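Local coordinates for F5/8 type C domain protein (Clostridium perfringens, PDB 7JRM) that probably binds carbohydrate through its carbohydrate-binding module, as part of a multidomain bacterial O-glycopeptidase directed at mucins, at residues N247-E252 against N288-V293; K258-K263 against E281-E286; S438-V443 against F457-V462. All blocks are in the same frame, centred on the assembly; numbering follows the deposited sequence.

Interaction 1 of 3, residues N247-E252 against N288-V293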
# COMPACT_ATOMS: atom_id res chain seq x y z
N ASN A 247 -15.47 -3.89 -12.83
CA ASN A 247 -16.53 -3.46 -13.74
C ASN A 247 -17.76 -4.36 -13.66
O ASN A 247 -18.86 -3.92 -14.01
CB ASN A 247 -16.01 -3.43 -15.18
CG ASN A 247 -15.51 -2.06 -15.58
OD1 ASN A 247 -15.13 -1.25 -14.74
ND2 ASN A 247 -15.50 -1.80 -16.89
N ASN A 248 -17.60 -5.61 -13.21
CA ASN A 248 -18.70 -6.55 -13.13
C ASN A 248 -19.55 -6.39 -11.88
O ASN A 248 -20.48 -7.18 -11.67
CB ASN A 248 -18.17 -7.99 -13.20
CG ASN A 248 -17.27 -8.22 -14.40
OD1 ASN A 248 -16.36 -9.05 -14.35
ND2 ASN A 248 -17.53 -7.50 -15.48
N TYR A 249 -19.26 -5.39 -11.04
CA TYR A 249 -20.00 -5.16 -9.81
C TYR A 249 -20.45 -3.71 -9.77
O TYR A 249 -19.89 -2.84 -10.44
CB TYR A 249 -19.16 -5.50 -8.57
CG TYR A 249 -18.50 -6.86 -8.65
CD1 TYR A 249 -19.16 -8.00 -8.23
CD2 TYR A 249 -17.21 -6.99 -9.15
CE1 TYR A 249 -18.56 -9.24 -8.30
CE2 TYR A 249 -16.60 -8.23 -9.22
CZ TYR A 249 -17.28 -9.35 -8.80
OH TYR A 249 -16.68 -10.59 -8.87
N THR A 250 -21.49 -3.46 -8.97
CA THR A 250 -22.04 -2.11 -8.86
C THR A 250 -20.99 -1.14 -8.34
O THR A 250 -20.05 -1.52 -7.63
CB THR A 250 -23.26 -2.11 -7.93
OG1 THR A 250 -22.82 -2.11 -6.57
CG2 THR A 250 -24.12 -3.34 -8.18
N GLU A 251 -21.14 0.13 -8.72
CA GLU A 251 -20.18 1.15 -8.31
C GLU A 251 -20.09 1.25 -6.80
O GLU A 251 -19.01 1.48 -6.24
CB GLU A 251 -20.56 2.50 -8.93
CG GLU A 251 -19.97 3.70 -8.20
CD GLU A 251 -20.04 4.97 -9.03
OE1 GLU A 251 -20.54 5.99 -8.51
OE2 GLU A 251 -19.60 4.95 -10.20
N GLU A 252 -21.22 1.06 -6.10
CA GLU A 252 -21.22 1.15 -4.65
C GLU A 252 -20.43 0.01 -4.02
O GLU A 252 -19.60 0.22 -3.13
CB GLU A 252 -22.65 1.16 -4.12
CG GLU A 252 -22.83 1.92 -2.82
CD GLU A 252 -24.28 2.31 -2.57
N ASN A 288 -17.52 -10.77 0.45
CA ASN A 288 -18.80 -11.46 0.43
C ASN A 288 -19.98 -10.51 0.25
O ASN A 288 -21.11 -10.99 0.10
CB ASN A 288 -18.98 -12.27 1.71
CG ASN A 288 -17.84 -13.25 1.94
OD1 ASN A 288 -17.62 -14.16 1.14
ND2 ASN A 288 -17.12 -13.07 3.04
N SER A 289 -19.75 -9.20 0.27
CA SER A 289 -20.80 -8.22 0.07
C SER A 289 -20.87 -7.71 -1.37
O SER A 289 -21.66 -6.81 -1.65
CB SER A 289 -20.61 -7.03 1.02
OG SER A 289 -21.15 -7.31 2.30
N LEU A 290 -20.07 -8.27 -2.27
CA LEU A 290 -20.10 -7.86 -3.66
C LEU A 290 -21.42 -8.27 -4.30
O LEU A 290 -21.93 -9.37 -4.07
CB LEU A 290 -18.94 -8.48 -4.43
CG LEU A 290 -17.57 -7.81 -4.30
CD1 LEU A 290 -16.52 -8.65 -5.01
CD2 LEU A 290 -17.60 -6.40 -4.86
N VAL A 291 -21.98 -7.37 -5.11
CA VAL A 291 -23.21 -7.63 -5.85
C VAL A 291 -22.93 -7.37 -7.32
O VAL A 291 -22.45 -6.29 -7.69
CB VAL A 291 -24.38 -6.76 -5.35
CG1 VAL A 291 -23.86 -5.47 -4.73
CG2 VAL A 291 -25.37 -6.47 -6.47
N LYS A 292 -23.20 -8.36 -8.16
CA LYS A 292 -22.93 -8.26 -9.59
C LYS A 292 -23.97 -7.36 -10.26
O LYS A 292 -25.12 -7.27 -9.82
CB LYS A 292 -22.94 -9.64 -10.24
CG LYS A 292 -22.06 -10.66 -9.53
CD LYS A 292 -21.07 -11.29 -10.50
CE LYS A 292 -20.36 -12.47 -9.86
NZ LYS A 292 -21.11 -13.74 -10.07
N VAL A 293 -23.55 -6.69 -11.33
CA VAL A 293 -24.45 -5.87 -12.14
C VAL A 293 -25.31 -6.78 -13.00
O VAL A 293 -25.03 -7.97 -13.15
CB VAL A 293 -23.67 -4.87 -13.01
CG1 VAL A 293 -22.71 -4.05 -12.18
CG2 VAL A 293 -22.94 -5.59 -14.13

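Interaction 2 of 3, residues K258-K263 against E281-E286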
# COMPACT_ATOMS: atom_id res chain seq x y z
N LYS A 258 -12.74 -1.85 -3.24
CA LYS A 258 -11.54 -1.11 -3.58
C LYS A 258 -10.96 -0.41 -2.35
O LYS A 258 -9.73 -0.37 -2.17
CB LYS A 258 -11.85 -0.09 -4.68
CG LYS A 258 -10.63 0.65 -5.21
CD LYS A 258 -9.58 -0.32 -5.73
CE LYS A 258 -8.18 0.16 -5.37
NZ LYS A 258 -7.87 1.47 -6.03
N ASN A 259 -11.82 0.14 -1.50
CA ASN A 259 -11.35 0.78 -0.28
C ASN A 259 -10.77 -0.24 0.69
O ASN A 259 -9.79 0.05 1.40
CB ASN A 259 -12.48 1.57 0.38
CG ASN A 259 -12.95 2.74 -0.46
OD1 ASN A 259 -12.28 3.14 -1.42
ND2 ASN A 259 -14.10 3.29 -0.12
N ALA A 260 -11.35 -1.44 0.73
CA ALA A 260 -10.83 -2.48 1.62
C ALA A 260 -9.48 -2.99 1.15
O ALA A 260 -8.60 -3.29 1.96
CB ALA A 260 -11.84 -3.62 1.73
N ILE A 261 -9.30 -3.12 -0.17
CA ILE A 261 -8.00 -3.51 -0.71
C ILE A 261 -6.94 -2.47 -0.34
O ILE A 261 -5.81 -2.82 0.03
CB ILE A 261 -8.09 -3.71 -2.23
CG1 ILE A 261 -9.03 -4.87 -2.57
CG2 ILE A 261 -6.71 -3.96 -2.82
CD1 ILE A 261 -9.35 -4.99 -4.04
N SER A 262 -7.30 -1.19 -0.43
CA SER A 262 -6.36 -0.13 -0.06
C SER A 262 -6.04 -0.17 1.43
O SER A 262 -4.87 -0.02 1.82
CB SER A 262 -6.93 1.23 -0.45
OG SER A 262 -7.17 1.30 -1.85
N LYS A 263 -7.05 -0.37 2.28
CA LYS A 263 -6.80 -0.49 3.71
C LYS A 263 -5.96 -1.71 4.03
O LYS A 263 -5.15 -1.68 4.96
CB LYS A 263 -8.13 -0.54 4.48
CG LYS A 263 -8.94 0.74 4.41
CD LYS A 263 -8.12 1.94 4.82
N GLU A 281 -10.40 -8.80 8.21
CA GLU A 281 -11.82 -9.02 8.49
C GLU A 281 -12.69 -8.11 7.64
O GLU A 281 -13.75 -8.53 7.15
CB GLU A 281 -12.10 -8.81 9.98
N GLU A 282 -12.27 -6.86 7.45
CA GLU A 282 -13.04 -5.94 6.62
C GLU A 282 -12.98 -6.34 5.16
O GLU A 282 -14.00 -6.28 4.45
CB GLU A 282 -12.53 -4.51 6.82
CG GLU A 282 -12.87 -3.55 5.68
CD GLU A 282 -14.32 -3.10 5.71
OE1 GLU A 282 -15.01 -3.37 6.71
OE2 GLU A 282 -14.76 -2.45 4.73
N LEU A 283 -11.80 -6.75 4.68
CA LEU A 283 -11.68 -7.18 3.29
C LEU A 283 -12.53 -8.41 3.02
O LEU A 283 -13.17 -8.51 1.96
CB LEU A 283 -10.21 -7.46 2.96
CG LEU A 283 -9.91 -8.03 1.57
CD1 LEU A 283 -10.50 -7.16 0.48
CD2 LEU A 283 -8.41 -8.19 1.38
N ASN A 284 -12.56 -9.35 3.96
CA ASN A 284 -13.42 -10.53 3.80
C ASN A 284 -14.89 -10.14 3.80
O ASN A 284 -15.69 -10.76 3.09
CB ASN A 284 -13.14 -11.53 4.92
CG ASN A 284 -11.93 -12.40 4.63
OD1 ASN A 284 -11.56 -12.61 3.48
ND2 ASN A 284 -11.32 -12.92 5.69
N LYS A 285 -15.26 -9.11 4.57
CA LYS A 285 -16.66 -8.68 4.61
C LYS A 285 -17.09 -8.08 3.28
O LYS A 285 -18.16 -8.40 2.76
CB LYS A 285 -16.86 -7.69 5.76
CG LYS A 285 -18.22 -7.02 5.76
CD LYS A 285 -18.23 -5.80 6.68
CE LYS A 285 -19.56 -5.06 6.60
NZ LYS A 285 -19.82 -4.53 5.24
N GLU A 286 -16.26 -7.19 2.72
CA GLU A 286 -16.58 -6.61 1.42
C GLU A 286 -16.46 -7.62 0.29
O GLU A 286 -17.10 -7.45 -0.75
CB GLU A 286 -15.68 -5.40 1.15
CG GLU A 286 -15.71 -4.32 2.22
CD GLU A 286 -17.10 -3.73 2.43
OE1 GLU A 286 -17.34 -3.17 3.52
OE2 GLU A 286 -17.94 -3.81 1.51

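Interaction 3 of 3, residues S438-V443 against F457-V462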
# COMPACT_ATOMS: atom_id res chain seq x y z
N SER A 438 -54.29 44.61 -18.14
CA SER A 438 -54.82 43.31 -18.53
C SER A 438 -54.15 42.83 -19.81
O SER A 438 -54.04 43.58 -20.78
CB SER A 438 -56.33 43.38 -18.71
OG SER A 438 -57.00 43.00 -17.52
N GLY A 439 -53.71 41.58 -19.81
CA GLY A 439 -53.08 41.00 -20.98
C GLY A 439 -52.16 39.87 -20.58
O GLY A 439 -52.06 39.49 -19.42
N LEU A 440 -51.47 39.34 -21.60
CA LEU A 440 -50.55 38.23 -21.42
C LEU A 440 -49.15 38.75 -21.14
O LEU A 440 -48.71 39.74 -21.72
CB LEU A 440 -50.54 37.34 -22.66
CG LEU A 440 -50.19 35.86 -22.45
CD1 LEU A 440 -50.64 35.38 -21.08
CD2 LEU A 440 -50.81 35.01 -23.55
N TYR A 441 -48.44 38.06 -20.23
CA TYR A 441 -47.10 38.45 -19.85
C TYR A 441 -46.21 37.22 -19.78
O TYR A 441 -46.66 36.13 -19.43
CB TYR A 441 -47.08 39.18 -18.50
CG TYR A 441 -47.74 40.53 -18.53
CD1 TYR A 441 -49.11 40.67 -18.35
CD2 TYR A 441 -47.00 41.68 -18.75
CE1 TYR A 441 -49.72 41.91 -18.38
CE2 TYR A 441 -47.59 42.93 -18.79
CZ TYR A 441 -48.96 43.03 -18.60
OH TYR A 441 -49.55 44.27 -18.64
N GLY A 442 -44.94 37.40 -20.13
CA GLY A 442 -43.97 36.33 -20.10
C GLY A 442 -42.87 36.61 -19.10
O GLY A 442 -42.49 37.76 -18.87
N VAL A 443 -42.37 35.54 -18.48
CA VAL A 443 -41.30 35.62 -17.50
C VAL A 443 -40.11 34.84 -18.04
O VAL A 443 -40.22 33.64 -18.31
CB VAL A 443 -41.74 35.07 -16.13
CG1 VAL A 443 -40.61 35.20 -15.12
CG2 VAL A 443 -42.98 35.80 -15.64
N PHE A 457 -38.86 29.80 -19.32
CA PHE A 457 -39.94 30.72 -19.65
C PHE A 457 -41.20 30.37 -18.88
O PHE A 457 -41.61 29.20 -18.84
CB PHE A 457 -40.21 30.72 -21.15
CG PHE A 457 -41.29 31.68 -21.57
CD1 PHE A 457 -41.04 33.04 -21.61
CD2 PHE A 457 -42.55 31.22 -21.91
CE1 PHE A 457 -42.03 33.93 -21.99
CE2 PHE A 457 -43.54 32.11 -22.29
CZ PHE A 457 -43.28 33.46 -22.33
N TYR A 458 -41.83 31.38 -18.29
CA TYR A 458 -43.14 31.29 -17.68
C TYR A 458 -44.10 32.23 -18.40
O TYR A 458 -43.69 33.07 -19.21
CB TYR A 458 -43.10 31.65 -16.19
CG TYR A 458 -42.50 30.61 -15.28
CD1 TYR A 458 -43.26 29.55 -14.80
CD2 TYR A 458 -41.17 30.70 -14.87
CE1 TYR A 458 -42.72 28.61 -13.95
CE2 TYR A 458 -40.62 29.76 -14.03
CZ TYR A 458 -41.40 28.71 -13.57
OH TYR A 458 -40.85 27.77 -12.73
N LEU A 459 -45.39 32.10 -18.09
CA LEU A 459 -46.37 33.07 -18.53
C LEU A 459 -47.46 33.18 -17.47
O LEU A 459 -47.71 32.24 -16.72
CB LEU A 459 -46.97 32.71 -19.91
CG LEU A 459 -47.88 31.51 -20.19
CD1 LEU A 459 -49.29 31.64 -19.60
CD2 LEU A 459 -47.97 31.28 -21.70
N PHE A 460 -48.09 34.35 -17.42
CA PHE A 460 -49.22 34.57 -16.53
C PHE A 460 -50.15 35.60 -17.17
O PHE A 460 -49.70 36.62 -17.69
CB PHE A 460 -48.78 35.02 -15.13
CG PHE A 460 -48.07 36.35 -15.11
CD1 PHE A 460 -48.77 37.52 -14.83
CD2 PHE A 460 -46.71 36.44 -15.35
CE1 PHE A 460 -48.13 38.74 -14.80
CE2 PHE A 460 -46.06 37.66 -15.32
CZ PHE A 460 -46.77 38.81 -15.04
N ASN A 461 -51.45 35.31 -17.13
CA ASN A 461 -52.45 36.19 -17.71
C ASN A 461 -53.00 37.13 -16.64
O ASN A 461 -53.03 36.80 -15.45
CB ASN A 461 -53.59 35.38 -18.33
CG ASN A 461 -54.44 36.20 -19.27
OD1 ASN A 461 -53.93 37.04 -20.01
ND2 ASN A 461 -55.75 35.96 -19.25
N VAL A 462 -53.43 38.30 -17.09
CA VAL A 462 -53.92 39.32 -16.17
C VAL A 462 -55.26 39.86 -16.67
O VAL A 462 -55.44 40.12 -17.85
CB VAL A 462 -52.89 40.45 -16.01
CG1 VAL A 462 -53.56 41.74 -15.53
CG2 VAL A 462 -51.78 40.03 -15.07
OXT VAL A 462 -56.20 40.06 -15.89
O HOH W 1 -57.44 42.40 -14.67

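Interaction 1 of 3, residues N247-E252 against N288-V293
Two backbone hydrogen bonds, one on each flank of Tyr249, tie segment 247-252 to segment 288-293. Val293 N donates to Asn248 O at 3.1 Å, its N-H pointing nearly straight at the oxygen (165°) although the donor stands above the carbonyl plane. Thr250 N donates to Val291 O over a longer 3.3 Å and meets that carbonyl almost head-on. Together they form a single beta bridge that brings the CA atoms of Tyr249 and Lys292 to 4.3 Å, and CA-H...O contacts from both residues add to the pairing. The Tyr249 ring is the main side-chain surface facing Leu290 and Lys292. Leu290 CD1 sits over one face, 4.0 Å from the ring centroid in a CH-pi contact, and Leu290 CB approaches CD1 of the ring. With Tyr249 CG anti to its carbonyl carbon (chi1 -49°), the ring runs alongside the Lys292 chain, whose CD lies 3.9 Å from Tyr249 CE1. Val291 CG2 touches Thr250 CG2 where the two side chains meet at about a right angle. On the other flank, Val293 CG1 presses against the backbone, 3.3 Å from Tyr249 C. Further out, Leu244 packs against both Tyr249 and Leu290, while Leu290 also rests on Ser253 and Leu257 of helix 251-270. Thr250 holds the N-cap of that helix, its OG1 taking up Ser253 N. The contact is thus an isolated beta bridge at the surface, which joins the residues leading into helix 251-270 to the chain that leaves helix 273-288, and closes the end of an antiparallel helical hairpin.

Interaction 2 of 3, residues K258-K263 against E281-E286
Ala260 stands at the centre of this helix pair: its CB points at the opposite helix and meets Glu282, Leu283 and Glu286. The closest of these approaches, 3.9 Å, is from Ala260 CB to Leu283 CA, so the methyl reaches the backbone of helix 273-288 itself. Such a small residue lets the helices come near, with CA atoms of Ala260 and Leu283 5.1 Å apart and the local axes 8.9 Å apart at an angle of 160°. The tight side is apolar and buried. Leu283 CB points alongside the interface, but with CG anti to the backbone N (chi1 175°) its CD1 comes over to 4.0 Å from Ala260 CB and 4.1 Å from Ile261 CG1. Leu283 and Ile261 also pack on helix 232-242, Leu283 against Ala237 and Ile238, Ile261 against Ala241 and Lys242, so a third helix covers this face. The other side is polar and partly exposed to solvent. There Glu282 and Glu286 use only their aliphatic CG atoms against the alanine methyl, at 4.1 and 4.0 Å from Ala260 CB, and no hydrogen bond crosses between the segments. Their carboxylates turn to each other, Glu282 OE2 lying 2.9 Å from Glu286 OE1; two acceptors this close would repel if both were charged, so a proton may be shared or one pKa raised. Lys285 NZ offers Glu286 OE1 a weak salt bridge within the same helix, which probably offsets some of that charge. Helices 251-270 and 273-288 pack antiparallel, with helix 232-242 against their apolar side, as a small three-helix bundle.

Interaction 3 of 3, residues S438-V443 against F457-V462
Strands 440-443 and 457-461 run antiparallel, their short axes 4.3 Å apart at closest approach. Paired backbone bonds link Tyr441 with Phe460 and Val443 with Tyr458, the latter pair including Tyr458 N to Val443 O at 2.8 Å. Gly442-Leu459 between them and Leu440-Asn461 beyond Tyr441-Phe460 are non-hydrogen-bonded pairs. Gly439 and Val462 continue the bonding to the C-terminus: Gly439 N reaches Val462 O, and Val462 N Gly439 O. One water joins Ser438 OG to the terminal carboxylate, donating to Val462 OXT at 2.9 Å. On the face of Tyr441, Val443 and Phe460, Tyr441 CB lies over the Phe460 ring, 3.8 Å from its centroid, while Val443 CG2 meets the edge of that ring at CE2, 3.6 Å away. Phe460 CG stands between the backbone N and carbonyl carbon (chi1 64°), which swings the ring across to both neighbours. The Tyr441 and Phe460 rings are nearly parallel, at 13°, but slid apart. Val443 CB also packs on Tyr458 CB. On the Leu459 face, Phe457 CE1 comes within 3.6 Å of Gly442 CA, the ring lying against the glycine backbone. Tyr441 OH and Tyr458 OH are bonded to the backbone oxygens of Ser437 and Asp395. Phe429 and Ile431 of strand 428-432 pack on Val443. Strands 440-449 and 452-461 so form the C-terminal antiparallel beta hairpin, set in a mixed sheet between strands 372-384 and 407-413.

In the fold
Along the chain, interaction 2 is nested inside the loop closed by interaction 1, and interaction 3 follows both. Interactions 1 and 2 share helix 251-270, and their centres are 14 Å apart: one bridges the chain at the end of the helical pair, the other packs the middle of helix 251-270 against the later part of helix 273-288. Interaction 3 belongs to the seven-stranded mixed sheet near the C-terminus, its centre 51 Å from interaction 1 and 59 Å from interaction 2. The contacts thus lie within separate parts of an elongated chain, a helical bundle and a C-terminal beta region, while the calcium site lies in the NPCBM/NEW2 region nearer the N-terminus.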